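Long-range contacts in hypothetical protein ybgI (PDB 1NMO), which is of unknown function but, as a ring-shaped homohexamer with a dinuclear metal site, may help degrade radiation-damaged nucleotides: residues G117-G122 and E132-V137; V35-T40 and D235-F240; A148-K153 and Y211-H216; V42-A47 and H64-K69; S177-A182 and H201-Q206. One frame throughout, in Å; residues are numbered along the deposited sequence.

Contact 1: residues G117-G122 and E132-V137; sequences GITVMG and ELTMPV
T119 and E132 face each other as an antiparallel hydrogen-bonded pair, and two backbone bonds join them: T119 N gives to E132 O at 2.9 Å (163° at the hydrogen), and E132 N returns to T119 O at 3.2 Å. I118 and L133 form the neighbouring non-hydrogen-bonded pair, with CA atoms 4.3 Å apart.

The third polar element is G117 O, gripped twice by one residue. T134 N approaches G117 O with an N-H...O angle of 176°, at a rather long 3.3 Å, while T134 OG1 donates to the same G117 O from above the carbonyl plane at 3.0 Å. The hydroxyl can do this because chi1 of 38° sets OG1 between the T134 backbone N and carbonyl carbon. G117 has positive phi and closes helix 108-116 with a Schellman motif, which coincides with the start of the pairing.

Apolar contacts divide between the two faces. On the face of I118 and L133, the ethyl branch of I118 meets one methyl of L133, CG1 to CD2 at 3.6 Å; W170 and L142 lie around this buried pair. On the face of T119 and E132, the extended selenomethionine M121 lays SE 3.6 Å from E132 CG, so the contact is with the aliphatic part of the glutamate, whose carboxylate has a weak, long ion pair with R167.

Beyond this pairing M121 and G122 both face W130, a classic beta bulge, and the whole is a beta hairpin of strands 118-123 and 128-137 at the border of the six-stranded mixed sheet.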
# COMPACT_ATOMS: atom_id res chain seq x y z
N GLY A 117 22.15 12.80 24.20
CA GLY A 117 23.31 13.68 24.23
C GLY A 117 23.03 15.02 24.84
O GLY A 117 23.47 16.04 24.35
N ILE A 118 22.30 15.03 25.93
CA ILE A 118 22.00 16.30 26.60
C ILE A 118 22.69 16.34 27.94
O ILE A 118 22.60 15.43 28.76
CB ILE A 118 20.49 16.46 26.87
CG1 ILE A 118 19.70 16.25 25.55
CG2 ILE A 118 20.20 17.89 27.51
CD1 ILE A 118 18.13 16.49 25.73
N THR A 119 23.37 17.44 28.20
CA THR A 119 24.05 17.60 29.48
C THR A 119 23.03 18.11 30.49
O THR A 119 22.50 19.21 30.33
CB THR A 119 25.21 18.67 29.33
OG1 THR A 119 26.03 18.32 28.19
CG2 THR A 119 26.07 18.72 30.60
N VAL A 120 22.79 17.38 31.53
CA VAL A 120 21.82 17.82 32.53
C VAL A 120 22.44 18.96 33.31
O VAL A 120 23.63 18.88 33.67
CB VAL A 120 21.50 16.67 33.54
CG1 VAL A 120 20.70 17.24 34.75
CG2 VAL A 120 20.67 15.57 32.84
N MSE A 121 21.65 19.99 33.63
CA MSE A 121 22.22 21.13 34.32
C MSE A 121 21.53 21.56 35.58
O MSE A 121 22.09 22.31 36.37
CB MSE A 121 22.36 22.32 33.37
CG MSE A 121 23.55 22.22 32.49
SE MSE A 121 23.54 23.65 31.18
CE MSE A 121 25.15 22.95 30.23
N GLY A 122 20.31 21.06 35.75
CA GLY A 122 19.49 21.34 36.92
C GLY A 122 18.08 20.73 36.78
O GLY A 122 17.82 19.80 36.00
N GLU A 132 21.27 21.25 28.26
CA GLU A 132 21.60 21.61 26.91
C GLU A 132 22.18 20.52 26.03
O GLU A 132 23.03 19.69 26.43
CB GLU A 132 22.64 22.74 26.90
CG GLU A 132 22.32 23.94 27.81
CD GLU A 132 23.26 25.14 27.56
OE1 GLU A 132 24.44 24.95 27.13
OE2 GLU A 132 22.78 26.27 27.79
N LEU A 133 21.70 20.51 24.80
CA LEU A 133 22.27 19.57 23.85
C LEU A 133 23.74 20.00 23.73
O LEU A 133 24.05 21.20 23.62
CB LEU A 133 21.63 19.75 22.48
CG LEU A 133 20.24 19.16 22.39
CD1 LEU A 133 19.50 19.81 21.21
CD2 LEU A 133 20.36 17.64 22.25
N THR A 134 24.64 19.02 23.78
CA THR A 134 26.04 19.25 23.62
C THR A 134 26.29 19.56 22.15
O THR A 134 27.40 19.78 21.75
CB THR A 134 26.87 18.02 23.97
OG1 THR A 134 26.19 16.84 23.51
CG2 THR A 134 27.10 17.96 25.49
N MSE A 135 25.28 19.51 21.32
CA MSE A 135 25.53 19.92 19.95
C MSE A 135 24.24 20.52 19.48
O MSE A 135 23.43 19.83 18.83
CB MSE A 135 25.96 18.76 19.09
CG MSE A 135 26.84 19.25 17.94
SE MSE A 135 26.93 17.98 16.39
CE MSE A 135 25.03 17.98 15.85
N PRO A 136 24.04 21.84 19.75
CA PRO A 136 22.78 22.51 19.36
C PRO A 136 22.55 22.31 17.92
O PRO A 136 23.52 22.26 17.22
CB PRO A 136 23.02 23.98 19.67
CG PRO A 136 24.19 23.97 20.72
CD PRO A 136 25.08 22.84 20.14
N VAL A 137 21.27 22.14 17.49
CA VAL A 137 20.85 21.99 16.11
C VAL A 137 19.43 22.58 15.92
O VAL A 137 18.76 22.91 16.89
CB VAL A 137 20.84 20.54 15.72
CG1 VAL A 137 22.15 19.96 16.12
CG2 VAL A 137 19.66 19.80 16.38

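Contact 2: residues V35-T40 and D235-F240; sequences VQKIVT and DLDVTF
D237 OD2 receives K37 NZ at 2.5 Å, a short salt bridge met on the syn side of the carboxylate and 30° out of its plane. Both side chains start with CG anti to the backbone N and lie side by side; the lysine then bends at chi2, which brings its ammonium group back to OD2.

The backbones run parallel in register from K37-D237 to T40-F240. The bonds alternate in direction: I38 N gives to D237 O at 2.8 Å, and I38 O takes T239 N at 2.7 Å. The axes of strands 37-40 and 237-240 make an angle of 18° and approach to 4.7 Å. This adds strand 237-240 to the border of the five-stranded mixed sheet, although the two segments are 195 residues apart.

The face of I38, V238, T40 and F240 is mostly apolar. L236, just before the strand, packs on I38, CD1 to CD1 at 3.9 Å, and L6 of helix 3-13 touches both. T40 CG2 presses on V238 CG1 at 3.5 Å, tight for two carbons. T40 OG1 lies at the edge of the F240 ring and is hydrogen-bonded to S227 of helix 221-233, which covers this face.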
# COMPACT_ATOMS: atom_id res chain seq x y z
N VAL A 35 14.54 -15.71 44.65
CA VAL A 35 14.59 -15.14 43.30
C VAL A 35 15.99 -15.16 42.69
O VAL A 35 16.93 -14.59 43.27
CB VAL A 35 14.12 -13.66 43.31
CG1 VAL A 35 14.52 -13.02 41.97
CG2 VAL A 35 12.58 -13.57 43.50
N GLN A 36 16.14 -15.80 41.55
CA GLN A 36 17.40 -15.88 40.84
C GLN A 36 17.31 -15.39 39.40
O GLN A 36 18.18 -14.64 38.94
CB GLN A 36 17.94 -17.31 40.80
CG GLN A 36 19.14 -17.43 39.80
CD GLN A 36 20.36 -16.43 40.11
OE1 GLN A 36 21.22 -16.10 39.19
NE2 GLN A 36 20.46 -15.96 41.41
N LYS A 37 16.27 -15.79 38.68
CA LYS A 37 16.08 -15.45 37.26
C LYS A 37 15.06 -14.30 37.14
O LYS A 37 13.95 -14.41 37.68
CB LYS A 37 15.60 -16.73 36.54
CG LYS A 37 15.28 -16.55 35.06
CD LYS A 37 16.43 -16.90 34.12
CE LYS A 37 16.15 -16.32 32.70
NZ LYS A 37 17.43 -16.05 31.81
N ILE A 38 15.43 -13.18 36.49
CA ILE A 38 14.52 -12.04 36.44
C ILE A 38 14.29 -11.45 35.04
O ILE A 38 15.26 -11.26 34.28
CB ILE A 38 15.05 -10.91 37.35
CG1 ILE A 38 15.30 -11.43 38.74
CG2 ILE A 38 14.05 -9.87 37.56
CD1 ILE A 38 15.44 -10.27 39.72
N VAL A 39 13.01 -11.21 34.71
CA VAL A 39 12.59 -10.60 33.47
C VAL A 39 12.02 -9.19 33.84
O VAL A 39 11.25 -9.03 34.82
CB VAL A 39 11.48 -11.49 32.76
CG1 VAL A 39 10.55 -10.61 31.86
CG2 VAL A 39 12.14 -12.64 31.97
N THR A 40 12.44 -8.17 33.07
CA THR A 40 12.05 -6.80 33.28
C THR A 40 11.56 -6.22 31.97
O THR A 40 11.87 -6.75 30.88
CB THR A 40 13.26 -5.98 33.77
OG1 THR A 40 14.20 -5.81 32.69
CG2 THR A 40 13.92 -6.68 34.97
N ASP A 235 24.30 -11.37 41.69
CA ASP A 235 24.51 -12.61 40.92
C ASP A 235 23.25 -13.09 40.20
O ASP A 235 23.23 -14.17 39.54
CB ASP A 235 25.07 -13.70 41.86
CG ASP A 235 26.38 -13.23 42.58
OD1 ASP A 235 27.31 -12.71 41.84
OD2 ASP A 235 26.48 -13.38 43.85
N LEU A 236 22.23 -12.24 40.29
CA LEU A 236 20.93 -12.48 39.69
C LEU A 236 21.08 -12.48 38.19
O LEU A 236 21.92 -11.78 37.67
CB LEU A 236 19.98 -11.37 40.07
CG LEU A 236 19.61 -11.24 41.53
CD1 LEU A 236 18.81 -9.96 41.70
CD2 LEU A 236 18.84 -12.49 42.03
N ASP A 237 20.27 -13.25 37.48
CA ASP A 237 20.33 -13.24 36.04
C ASP A 237 19.13 -12.33 35.57
O ASP A 237 18.00 -12.81 35.53
CB ASP A 237 20.16 -14.69 35.54
CG ASP A 237 19.94 -14.78 34.03
OD1 ASP A 237 20.48 -13.89 33.34
OD2 ASP A 237 19.28 -15.73 33.51
N VAL A 238 19.38 -11.06 35.21
CA VAL A 238 18.30 -10.18 34.80
C VAL A 238 18.27 -9.91 33.30
O VAL A 238 19.30 -9.53 32.73
CB VAL A 238 18.40 -8.84 35.54
CG1 VAL A 238 17.11 -8.06 35.38
CG2 VAL A 238 18.64 -9.12 37.05
N THR A 239 17.11 -10.12 32.64
CA THR A 239 17.00 -9.92 31.19
C THR A 239 15.90 -8.91 30.88
O THR A 239 14.73 -9.18 31.08
CB THR A 239 16.61 -11.27 30.49
OG1 THR A 239 17.57 -12.29 30.81
CG2 THR A 239 16.62 -11.13 28.96
N PHE A 240 16.27 -7.74 30.37
CA PHE A 240 15.30 -6.71 29.97
C PHE A 240 14.66 -7.02 28.60
O PHE A 240 15.39 -7.17 27.61
CB PHE A 240 15.99 -5.36 29.85
CG PHE A 240 15.16 -4.31 29.15
CD1 PHE A 240 13.89 -4.00 29.60
CD2 PHE A 240 15.64 -3.65 28.02
CE1 PHE A 240 13.11 -3.06 28.93
CE2 PHE A 240 14.83 -2.70 27.35
CZ PHE A 240 13.57 -2.42 27.80

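Contact 3: residues A148-K153 and Y211-H216; sequences ARLGRK and YAAGHH. With FE (Fe (III) ion), chain G.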
# COMPACT_ATOMS: atom_id res chain seq x y z
N ALA A 148 16.19 8.60 15.29
CA ALA A 148 17.28 7.62 15.04
C ALA A 148 17.69 7.03 16.40
O ALA A 148 17.99 5.86 16.51
CB ALA A 148 18.47 8.33 14.41
N ARG A 149 17.70 7.86 17.45
CA ARG A 149 18.07 7.41 18.80
C ARG A 149 17.06 6.49 19.44
O ARG A 149 17.43 5.47 20.05
CB ARG A 149 18.27 8.64 19.72
CG ARG A 149 19.44 9.56 19.30
CD ARG A 149 20.64 8.73 18.79
NE ARG A 149 21.60 8.42 19.83
CZ ARG A 149 22.10 7.21 20.07
NH1 ARG A 149 21.70 6.15 19.32
NH2 ARG A 149 23.03 7.04 21.04
N LEU A 150 15.77 6.83 19.31
CA LEU A 150 14.68 6.04 19.90
C LEU A 150 14.06 5.03 18.95
O LEU A 150 13.33 4.22 19.40
CB LEU A 150 13.55 6.95 20.45
CG LEU A 150 13.98 8.07 21.41
CD1 LEU A 150 12.78 8.53 22.20
CD2 LEU A 150 15.08 7.66 22.39
N GLY A 151 14.31 5.09 17.64
CA GLY A 151 13.72 4.09 16.74
C GLY A 151 12.24 4.32 16.48
O GLY A 151 11.44 3.39 16.10
N ARG A 152 11.86 5.59 16.61
CA ARG A 152 10.44 5.97 16.45
C ARG A 152 10.35 7.41 16.04
O ARG A 152 11.02 8.23 16.61
CB ARG A 152 9.68 5.81 17.82
CG ARG A 152 8.18 6.35 17.83
CD ARG A 152 7.52 6.15 19.19
NE ARG A 152 6.08 6.38 19.20
CZ ARG A 152 5.50 7.57 19.40
NH1 ARG A 152 6.24 8.64 19.59
NH2 ARG A 152 4.16 7.67 19.40
N LYS A 153 9.52 7.74 15.05
CA LYS A 153 9.37 9.16 14.60
C LYS A 153 8.59 10.00 15.60
O LYS A 153 7.42 9.74 15.90
CB LYS A 153 8.63 9.20 13.24
CG LYS A 153 8.55 10.61 12.57
CD LYS A 153 7.81 10.54 11.22
CE LYS A 153 7.81 11.87 10.45
NZ LYS A 153 7.08 12.94 11.27
N TYR A 211 8.25 18.05 21.19
CA TYR A 211 8.40 16.69 20.64
C TYR A 211 7.62 15.75 21.55
O TYR A 211 7.79 15.82 22.78
CB TYR A 211 9.87 16.20 20.70
CG TYR A 211 10.78 17.09 19.95
CD1 TYR A 211 11.18 18.29 20.47
CD2 TYR A 211 11.09 16.80 18.62
CE1 TYR A 211 11.87 19.22 19.66
CE2 TYR A 211 11.78 17.67 17.82
CZ TYR A 211 12.16 18.90 18.33
OH TYR A 211 12.83 19.79 17.46
N ALA A 212 6.77 14.87 20.97
CA ALA A 212 6.02 13.90 21.78
C ALA A 212 6.76 12.70 21.25
O ALA A 212 6.47 12.26 20.15
CB ALA A 212 4.57 13.87 21.37
N ALA A 213 7.74 12.18 22.00
CA ALA A 213 8.59 11.14 21.45
C ALA A 213 8.15 9.74 21.69
O ALA A 213 8.89 8.81 21.35
CB ALA A 213 10.00 11.31 21.94
N GLY A 214 6.94 9.60 22.27
CA GLY A 214 6.41 8.28 22.55
C GLY A 214 6.45 7.91 24.01
O GLY A 214 7.48 8.08 24.65
N HIS A 215 5.38 7.36 24.57
CA HIS A 215 5.41 7.01 25.99
C HIS A 215 6.32 5.83 26.28
O HIS A 215 7.26 5.88 27.13
CB HIS A 215 4.02 6.66 26.52
CG HIS A 215 3.98 6.61 28.01
ND1 HIS A 215 3.02 7.26 28.76
CD2 HIS A 215 4.74 5.93 28.89
CE1 HIS A 215 3.17 6.96 30.04
NE2 HIS A 215 4.22 6.16 30.14
N HIS A 216 5.98 4.71 25.64
CA HIS A 216 6.85 3.52 25.77
C HIS A 216 8.31 3.77 25.28
O HIS A 216 9.30 3.34 25.93
CB HIS A 216 6.30 2.40 24.94
CG HIS A 216 7.17 1.20 24.93
ND1 HIS A 216 7.01 0.14 25.83
CD2 HIS A 216 8.20 0.85 24.11
CE1 HIS A 216 7.90 -0.80 25.55
NE2 HIS A 216 8.63 -0.40 24.51
FE FE G . 4.96 5.99 32.27
O HOH W 1 9.47 9.28 18.94
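L150 ends helix 139-150 and G151 leaves it with positive phi (75°), turning the chain so that L150 and R152 both direct their CB atoms at A213-G214. The other segment leaves strand 209-212 at A212, passes through A213 and G214, and enters a weakly bonded helix near H215. G214 has backbone angles (105/134) that favour glycine. No direct hydrogen bond joins the segments; water 1 bridges their backbones, donating to R152 O at 3.0 Å and to A213 O at 2.5 Å.

The apolar contact is one branch of L150, CD1, against A213 CB at 3.9 Å. R152 reaches farther, extended from CG to NE with CG anti to the backbone N, and brings its guanidinium across the glycine: G214 CA sits 3.0 Å above one face, displaced toward the rim, while A212 O lies at the edge in plane. R152 NH1 is 2.9 Å from G214 N, but both are donors and no bond results. NH2 bonds P246 O, and NE also has a partner outside the two segments.

H215 turns its CB away from R152 and binds iron through NE2 at 2.3 Å, with H64 and E219 completing the protein ligands, while its ND1 bonds E194. The glycine thus admits the flat cation against the backbone immediately before the metal ligand, and the nearby positive charge may modestly polarise the peptide groups there.

Contact 4: residues V42-A47 and H64-K69; sequences VTASQA and HGYFWK. With FE (Fe (III) ion), chain G.
Y66 OH donates to A44 O at 2.5 Å, approaching in the carbonyl plane on a lone pair, and the acceptor in turn lies at the edge of the tyrosine ring. Two backbone bonds run beside it: H64 N to V42 O at 2.8 Å, and A44 N to H64 O at 3.1 Å with 170° at the hydrogen. They make T43 and H64 a parallel bridge just past strands 37-41 and 59-62, neighbours in the five-stranded sheet, so the metal ligand H64 sits at the strand-end loops. A44, the centre of an inverse gamma turn, precedes the N-cap S45 of helix 46-54.

Both nitrogens of the H64 ring have partners. ND1 of H64 gives a weak bond to T43 OG1 at 3.1 Å (133° at the hydrogen), and that hydroxyl has a stronger partner in E197 of the second subunit. NE2 serves the metal.

Packing fills in around these bonds. V42 CG1 lies in the plane of the H64 ring, at its edge, 3.7 Å from ND1. A44 CB meets Y66 CE1 at 3.7 Å, with L93 touching both residues. H64 NE2 binds the iron ion, to which H215 and E219 also bind, at 2.1 Å.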
# COMPACT_ATOMS: atom_id res chain seq x y z
N VAL A 42 9.05 -2.42 30.37
CA VAL A 42 8.37 -1.16 30.78
C VAL A 42 7.05 -1.41 31.61
O VAL A 42 6.79 -0.78 32.64
CB VAL A 42 8.04 -0.38 29.47
CG1 VAL A 42 7.20 0.87 29.77
CG2 VAL A 42 9.36 -0.00 28.72
N THR A 43 6.25 -2.40 31.18
CA THR A 43 4.93 -2.64 31.74
C THR A 43 4.62 -4.07 31.92
O THR A 43 4.96 -4.87 31.06
CB THR A 43 3.89 -2.00 30.79
OG1 THR A 43 4.20 -0.60 30.72
CG2 THR A 43 2.40 -2.20 31.25
N ALA A 44 3.95 -4.42 33.02
CA ALA A 44 3.60 -5.81 33.30
C ALA A 44 2.37 -6.29 32.50
O ALA A 44 1.37 -6.69 33.08
CB ALA A 44 3.35 -5.99 34.85
N SER A 45 2.46 -6.23 31.18
CA SER A 45 1.40 -6.66 30.30
C SER A 45 1.36 -8.17 30.24
O SER A 45 2.30 -8.84 30.63
CB SER A 45 1.70 -6.15 28.88
OG SER A 45 2.99 -6.71 28.51
N GLN A 46 0.27 -8.73 29.72
CA GLN A 46 0.19 -10.17 29.60
C GLN A 46 1.37 -10.65 28.76
O GLN A 46 1.92 -11.71 29.01
CB GLN A 46 -1.05 -10.56 28.83
CG GLN A 46 -1.30 -12.09 28.84
CD GLN A 46 -1.66 -12.50 30.24
OE1 GLN A 46 -2.56 -11.87 30.84
NE2 GLN A 46 -0.97 -13.52 30.79
N ALA A 47 1.75 -9.88 27.74
CA ALA A 47 2.84 -10.30 26.85
C ALA A 47 4.17 -10.48 27.56
O ALA A 47 4.88 -11.40 27.25
CB ALA A 47 2.97 -9.33 25.65
N HIS A 64 5.71 0.17 35.05
CA HIS A 64 4.25 0.24 35.24
C HIS A 64 3.63 -1.10 35.68
O HIS A 64 3.37 -2.02 34.88
CB HIS A 64 3.54 0.64 33.94
CG HIS A 64 3.96 1.96 33.39
ND1 HIS A 64 4.76 2.07 32.27
CD2 HIS A 64 3.66 3.22 33.77
CE1 HIS A 64 4.93 3.34 31.99
NE2 HIS A 64 4.28 4.06 32.88
N GLY A 65 3.37 -1.23 36.98
CA GLY A 65 2.81 -2.48 37.49
C GLY A 65 1.34 -2.29 37.67
O GLY A 65 0.70 -1.71 36.79
N TYR A 66 0.78 -2.70 38.82
CA TYR A 66 -0.68 -2.61 39.01
C TYR A 66 -1.13 -1.77 40.22
O TYR A 66 -0.35 -1.03 40.82
CB TYR A 66 -1.26 -4.02 39.19
CG TYR A 66 -0.84 -5.06 38.16
CD1 TYR A 66 -0.63 -4.69 36.87
CD2 TYR A 66 -0.63 -6.42 38.50
CE1 TYR A 66 -0.20 -5.63 35.92
CE2 TYR A 66 -0.21 -7.36 37.53
CZ TYR A 66 0.01 -6.93 36.24
OH TYR A 66 0.52 -7.73 35.21
N PHE A 67 -2.43 -1.86 40.53
CA PHE A 67 -2.99 -1.20 41.73
C PHE A 67 -2.86 0.30 41.75
O PHE A 67 -2.46 0.86 42.78
CB PHE A 67 -2.29 -1.78 42.94
CG PHE A 67 -2.18 -3.28 42.88
CD1 PHE A 67 -3.31 -4.03 42.59
CD2 PHE A 67 -0.99 -3.93 43.11
CE1 PHE A 67 -3.25 -5.42 42.52
CE2 PHE A 67 -0.92 -5.28 43.04
CZ PHE A 67 -2.08 -6.03 42.74
N TRP A 68 -3.13 0.94 40.61
CA TRP A 68 -3.10 2.41 40.47
C TRP A 68 -4.25 3.02 41.31
O TRP A 68 -5.38 2.46 41.42
CB TRP A 68 -3.28 2.81 39.00
CG TRP A 68 -2.12 2.38 38.18
CD1 TRP A 68 -1.97 1.15 37.56
CD2 TRP A 68 -0.81 3.04 38.09
NE1 TRP A 68 -0.64 0.99 37.13
CE2 TRP A 68 0.08 2.12 37.42
CE3 TRP A 68 -0.30 4.30 38.51
CZ2 TRP A 68 1.45 2.42 37.16
CZ3 TRP A 68 1.07 4.60 38.26
CH2 TRP A 68 1.92 3.66 37.58
N LYS A 69 -3.95 4.20 41.86
CA LYS A 69 -4.90 4.88 42.67
C LYS A 69 -6.18 5.15 41.87
O LYS A 69 -6.17 5.66 40.71
CB LYS A 69 -4.33 6.19 43.27
CG LYS A 69 -5.05 6.64 44.57
CD LYS A 69 -4.12 6.59 45.85
CE LYS A 69 -2.66 7.12 45.60
NZ LYS A 69 -2.51 8.62 45.35
FE FE G . 4.96 5.99 32.27

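Contact 5: residues S177-A182 and H201-Q206; sequences SFIDSA and HSAREQ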
# COMPACT_ATOMS: atom_id res chain seq x y z
N SER A 177 1.94 17.80 30.37
CA SER A 177 1.33 18.94 31.06
C SER A 177 2.38 19.85 31.69
O SER A 177 2.04 20.94 32.21
CB SER A 177 0.29 18.43 32.09
OG SER A 177 0.93 17.76 33.15
N PHE A 178 3.65 19.44 31.60
CA PHE A 178 4.73 20.22 32.21
C PHE A 178 5.26 21.22 31.21
O PHE A 178 6.18 21.97 31.50
CB PHE A 178 5.85 19.28 32.64
CG PHE A 178 5.55 18.53 33.91
CD1 PHE A 178 5.28 19.24 35.10
CD2 PHE A 178 5.59 17.13 33.94
CE1 PHE A 178 5.07 18.56 36.30
CE2 PHE A 178 5.37 16.43 35.13
CZ PHE A 178 5.12 17.11 36.30
N ILE A 179 4.71 21.22 30.01
CA ILE A 179 5.21 22.15 29.07
C ILE A 179 5.14 23.64 29.45
O ILE A 179 6.06 24.43 29.11
CB ILE A 179 4.55 21.95 27.70
CG1 ILE A 179 5.25 22.86 26.68
CG2 ILE A 179 3.01 22.24 27.75
CD1 ILE A 179 4.93 22.51 25.14
N ASP A 180 4.08 24.06 30.15
CA ASP A 180 3.97 25.48 30.45
C ASP A 180 5.01 25.87 31.48
O ASP A 180 5.68 26.90 31.34
CB ASP A 180 2.62 25.84 30.96
CG ASP A 180 1.54 25.78 29.90
OD1 ASP A 180 1.84 25.83 28.67
OD2 ASP A 180 0.37 25.68 30.36
N SER A 181 5.15 25.05 32.52
CA SER A 181 6.12 25.40 33.49
C SER A 181 7.53 25.41 32.84
O SER A 181 8.38 26.19 33.26
CB SER A 181 6.01 24.44 34.67
OG SER A 181 7.17 23.67 34.67
N ALA A 182 7.80 24.60 31.81
CA ALA A 182 9.14 24.68 31.19
C ALA A 182 9.23 25.95 30.42
O ALA A 182 10.25 26.55 30.40
CB ALA A 182 9.40 23.53 30.26
N HIS A 201 -1.05 24.19 21.57
CA HIS A 201 -1.20 25.66 21.66
C HIS A 201 -0.09 26.20 22.57
O HIS A 201 0.38 27.37 22.46
CB HIS A 201 -2.59 26.02 22.25
CG HIS A 201 -3.73 25.34 21.56
ND1 HIS A 201 -3.90 25.40 20.19
CD2 HIS A 201 -4.69 24.49 22.01
CE1 HIS A 201 -4.92 24.63 19.83
NE2 HIS A 201 -5.41 24.06 20.92
N SER A 202 0.31 25.38 23.54
CA SER A 202 1.40 25.85 24.41
C SER A 202 2.69 25.98 23.62
O SER A 202 3.38 26.96 23.77
CB SER A 202 1.62 24.90 25.58
OG SER A 202 0.46 24.85 26.41
N ALA A 203 2.99 25.00 22.77
CA ALA A 203 4.22 25.01 21.97
C ALA A 203 4.24 26.22 21.10
O ALA A 203 5.25 26.99 21.06
CB ALA A 203 4.28 23.77 21.10
N ARG A 204 3.11 26.40 20.40
CA ARG A 204 2.94 27.50 19.49
C ARG A 204 2.96 28.91 20.13
O ARG A 204 3.69 29.78 19.68
CB ARG A 204 1.61 27.35 18.70
CG ARG A 204 1.64 26.30 17.59
CD ARG A 204 0.17 26.06 17.02
NE ARG A 204 0.16 25.00 15.98
CZ ARG A 204 -0.97 24.52 15.45
NH1 ARG A 204 -2.15 25.02 15.85
NH2 ARG A 204 -0.96 23.58 14.47
N GLU A 205 2.16 29.10 21.17
CA GLU A 205 2.01 30.40 21.81
C GLU A 205 3.14 30.88 22.68
O GLU A 205 3.25 32.07 23.00
CB GLU A 205 0.68 30.43 22.55
CG GLU A 205 -0.51 30.57 21.54
CD GLU A 205 -1.90 30.45 22.23
OE1 GLU A 205 -2.14 31.04 23.32
OE2 GLU A 205 -2.79 29.74 21.71
N GLN A 206 4.02 29.95 23.06
CA GLN A 206 5.17 30.31 23.87
C GLN A 206 6.47 30.15 23.08
O GLN A 206 7.54 30.31 23.65
CB GLN A 206 5.19 29.53 25.21
CG GLN A 206 4.06 30.01 26.18
CD GLN A 206 3.73 29.01 27.36
OE1 GLN A 206 3.86 27.77 27.22
NE2 GLN A 206 3.23 29.54 28.48
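I179 and D180 each lose 51 Å² to the other segment and S202 loses 45 Å²; between them they pack helix 179-185 against helix 197-205, two helices lying beside strands 189-192 and 209-212 of the six-stranded mixed sheet. The backbones come closest at D180 and S202, with CA atoms 6.6 Å apart.

I179 supplies the apolar half. Its CG1 is anti to the backbone N (chi1 -173°), which sends the ethyl branch toward A203, CD1 to CB at 4.3 Å, while the CG2 methyl meets S202 CB at 3.7 Å. F210 of the adjoining strand touches both I179 and A203, so I179 meets both the second helix and the sheet.

D180 supplies the polar half. CG stands anti to the carbonyl carbon, which swings the carboxylate across to the second helix, where S202 OG is the donor. Q206, next in the chain after E205, brings its amide up to the same carboxylate with the two planes 89° apart. M78 of the second subunit packs on S202 and Q206, placing helix 197-205 at a subunit interface. The serine hydroxyl reaches D180 OD1 on the syn side, 2.8 Å away and 19° out of the carboxylate plane.

Contacts 3 and 4 meet at the dinuclear site: H215 and H64 bind the same iron ion, H215 NE2 lies 3.4 Å from H64 CE1, and H216 CE1 packs on V42 CG2 at 3.6 Å. The iron thus takes H64 from the loop after strand 59-62 of the five-stranded sheet and H215 from the turn after strand 209-212 of the six-stranded one. Contact 2 runs directly into contact 4 along the chain, and its F240 side chain is about 13 Å from a bound iron. Contacts 1 and 5 are away from the site, their centres 20 Å apart; contacts 2 and 5 are farthest separated, at 40 Å. Contacts 3, 4 and 5 all touch the second subunit.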